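Local coordinates for 2S Albumin protein (Dolichos, PDB 6IX1), which is a seed albumin with a hemopexin-type, four-bladed beta-propeller fold that probably serves in nitrogen storage and may bind small ligands, at residues P31-L39 / I212-R220. Residues are numbered along the deposited sequence; the frame is centred on the assembly and turned at random.
Sequences PGKTDDKIL and ILDGWPCLR. With SO4 (sulfate ion), chain D.
Asp36 lays its carboxylate over one face of the Trp216 indole, OD2 standing 3.6 Å above the ring plane toward the rim of the six-membered ring, with the two flat groups 12° from parallel. Its CG lies beside the backbone N (chi1 -30°), which sets OD2 over the benzo part while OD1 turns to the bridging water. OD2 also accepts a hydrogen bond from Thr30 N, which helps fix the carboxylate.

No direct hydrogen bond joins 31-39 to 212-220; one water does the bridging. It lies 2.7 Å from Asp36 OD1, with Asp36 O a longer possible acceptor, and accepts from Cys218 N at 2.9 Å. Asp36 OD1 and Gly215 O, both acceptors, sit 3.4 Å apart without bonding.

Van der Waals contacts, several carbon against carbonyl oxygen, flank this polar centre. Thr34 rests its CB 3.7 Å from Pro217 CG, while its methyl CG2 meets the carbonyl oxygens of Asp214 and Gly215 at the helix end. Cys218 presses CB to 3.3 Å from Asp36 O, and Ile38 extends so that CD1 lies 3.6 Å from Cys218 O and CG1 4.2 Å from Cys218 SG.

A sulfate, probably from the crystallisation liquor, takes a nearly straight bond from Gly32 N to O2 (171°) and is also held by Tyr184 OH and Tyr191 OH. Trp216 packs edge-to-face with Phe18, Tyr184 and Tyr191; an alanine here would probably strip the Asp36 carboxylate of its platform and leave a gap among these rings.

The contact joins the outer strand of the first four-stranded sheet to the turn following the last, where first and last propeller blades meet. Its chemistry implies a seam of van der Waals packing, a carboxylate over the indole and one bridging water.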
# COMPACT_ATOMS: atom_id res chain seq x y z
N PRO A 31 16.48 -3.88 -1.37
CA PRO A 31 16.16 -4.99 -0.48
C PRO A 31 17.39 -5.50 0.26
O PRO A 31 18.46 -5.68 -0.32
CB PRO A 31 15.65 -6.06 -1.45
CG PRO A 31 14.97 -5.23 -2.54
CD PRO A 31 15.89 -4.05 -2.71
N GLY A 32 17.22 -5.69 1.57
CA GLY A 32 18.24 -6.35 2.38
C GLY A 32 19.37 -5.43 2.82
O GLY A 32 20.26 -5.96 3.45
N LYS A 33 19.31 -4.13 2.56
CA LYS A 33 20.41 -3.16 2.76
C LYS A 33 19.79 -1.82 3.19
O LYS A 33 18.75 -1.52 2.62
CB LYS A 33 21.25 -2.96 1.46
CG LYS A 33 21.66 -4.14 0.63
CD LYS A 33 22.54 -3.62 -0.40
CE LYS A 33 23.99 -4.04 -0.22
NZ LYS A 33 24.31 -5.31 -0.91
N THR A 34 20.54 -1.04 3.95
CA THR A 34 20.10 0.31 4.32
C THR A 34 20.56 1.34 3.30
O THR A 34 20.87 2.43 3.71
CB THR A 34 20.61 0.67 5.70
OG1 THR A 34 22.04 0.59 5.73
CG2 THR A 34 20.06 -0.26 6.74
N ASP A 35 20.46 1.02 2.02
CA ASP A 35 21.00 1.86 0.95
C ASP A 35 19.90 2.57 0.16
O ASP A 35 20.13 3.18 -0.86
CB ASP A 35 21.89 1.07 -0.01
CG ASP A 35 23.23 0.69 0.62
OD1 ASP A 35 23.66 1.35 1.61
OD2 ASP A 35 23.76 -0.31 0.12
N ASP A 36 18.67 2.58 0.71
CA ASP A 36 17.57 3.29 0.08
C ASP A 36 17.88 4.78 0.04
O ASP A 36 18.41 5.30 1.01
CB ASP A 36 16.26 3.05 0.80
CG ASP A 36 16.20 1.69 1.47
OD1 ASP A 36 16.69 1.67 2.62
OD2 ASP A 36 15.75 0.69 0.83
N LYS A 37 17.43 5.45 -1.02
CA LYS A 37 17.62 6.90 -1.15
C LYS A 37 16.38 7.56 -1.70
O LYS A 37 15.74 6.98 -2.56
CB LYS A 37 18.88 7.26 -1.99
CG LYS A 37 20.18 6.67 -1.52
CD LYS A 37 20.65 7.15 -0.18
CE LYS A 37 22.09 6.62 -0.06
NZ LYS A 37 22.56 6.62 1.31
N ILE A 38 16.23 8.81 -1.33
CA ILE A 38 15.08 9.60 -1.78
C ILE A 38 15.35 10.09 -3.22
O ILE A 38 16.46 10.54 -3.57
CB ILE A 38 14.89 10.78 -0.80
CG1 ILE A 38 14.50 10.27 0.59
CG2 ILE A 38 13.89 11.75 -1.39
CD1 ILE A 38 14.30 11.32 1.60
N LEU A 39 14.30 10.03 -4.02
CA LEU A 39 14.22 10.59 -5.36
C LEU A 39 13.32 11.82 -5.41
O LEU A 39 13.57 12.73 -6.18
CB LEU A 39 13.75 9.57 -6.41
CG LEU A 39 14.62 8.34 -6.55
CD1 LEU A 39 13.97 7.35 -7.47
CD2 LEU A 39 15.96 8.75 -7.11
N ILE A 212 11.08 0.96 11.34
CA ILE A 212 11.21 1.44 9.94
C ILE A 212 12.52 2.19 9.82
O ILE A 212 13.24 1.98 8.85
CB ILE A 212 10.04 2.36 9.65
CG1 ILE A 212 8.71 1.57 9.56
CG2 ILE A 212 10.29 3.09 8.33
CD1 ILE A 212 7.44 2.40 9.61
N LEU A 213 12.82 3.11 10.75
CA LEU A 213 14.01 3.97 10.59
C LEU A 213 15.30 3.18 10.73
O LEU A 213 16.36 3.67 10.32
CB LEU A 213 13.89 5.13 11.55
CG LEU A 213 12.76 6.09 11.22
CD1 LEU A 213 12.82 7.26 12.19
CD2 LEU A 213 12.85 6.54 9.76
N ASP A 214 15.27 1.98 11.28
CA ASP A 214 16.47 1.15 11.26
C ASP A 214 16.74 0.53 9.90
O ASP A 214 17.88 0.39 9.48
CB ASP A 214 16.40 0.10 12.37
CG ASP A 214 16.43 0.79 13.76
OD1 ASP A 214 16.94 1.88 13.90
OD2 ASP A 214 15.90 0.26 14.70
N GLY A 215 15.68 0.12 9.22
CA GLY A 215 15.82 -0.52 7.89
C GLY A 215 15.84 0.47 6.73
O GLY A 215 16.39 0.18 5.68
N TRP A 216 15.25 1.63 6.97
CA TRP A 216 15.04 2.71 5.96
C TRP A 216 15.56 4.03 6.50
O TRP A 216 14.83 4.99 6.71
CB TRP A 216 13.55 2.82 5.65
CG TRP A 216 13.02 1.57 4.99
CD1 TRP A 216 12.64 0.40 5.60
CD2 TRP A 216 12.68 1.40 3.61
NE1 TRP A 216 12.18 -0.50 4.69
CE2 TRP A 216 12.17 0.09 3.45
CE3 TRP A 216 12.67 2.25 2.51
CZ2 TRP A 216 11.71 -0.39 2.24
CZ3 TRP A 216 12.28 1.77 1.31
CH2 TRP A 216 11.80 0.48 1.16
N PRO A 217 16.87 4.11 6.86
CA PRO A 217 17.35 5.32 7.49
C PRO A 217 17.26 6.61 6.67
O PRO A 217 17.33 7.69 7.22
CB PRO A 217 18.78 4.99 7.88
CG PRO A 217 19.16 3.87 6.93
CD PRO A 217 17.88 3.06 6.74
N CYS A 218 17.02 6.47 5.38
CA CYS A 218 16.89 7.67 4.53
C CYS A 218 15.64 8.46 4.92
O CYS A 218 15.53 9.61 4.50
CB CYS A 218 16.94 7.39 3.02
SG CYS A 218 15.42 6.57 2.39
N LEU A 219 14.73 7.84 5.68
CA LEU A 219 13.50 8.50 6.13
C LEU A 219 13.64 9.19 7.48
O LEU A 219 12.65 9.75 7.91
CB LEU A 219 12.38 7.49 6.18
CG LEU A 219 12.07 6.79 4.84
CD1 LEU A 219 10.95 5.82 5.09
CD2 LEU A 219 11.76 7.77 3.70
N ARG A 220 14.84 9.15 8.06
CA ARG A 220 14.97 9.60 9.46
C ARG A 220 14.78 11.11 9.67
O ARG A 220 14.52 11.51 10.83
CB ARG A 220 16.30 9.16 10.05
CG ARG A 220 17.50 9.87 9.51
CD ARG A 220 18.77 9.22 9.94
NE ARG A 220 19.94 9.97 9.51
CZ ARG A 220 20.38 9.95 8.28
NH1 ARG A 220 19.76 9.24 7.34
NH2 ARG A 220 21.47 10.63 7.96
S SO4 D . 14.82 -4.53 3.96
O1 SO4 D . 16.21 -4.53 4.25
O2 SO4 D . 14.69 -4.97 2.61
O3 SO4 D . 14.30 -3.27 4.06
O4 SO4 D . 14.06 -5.39 4.83
O HOH W 1 17.44 4.05 3.75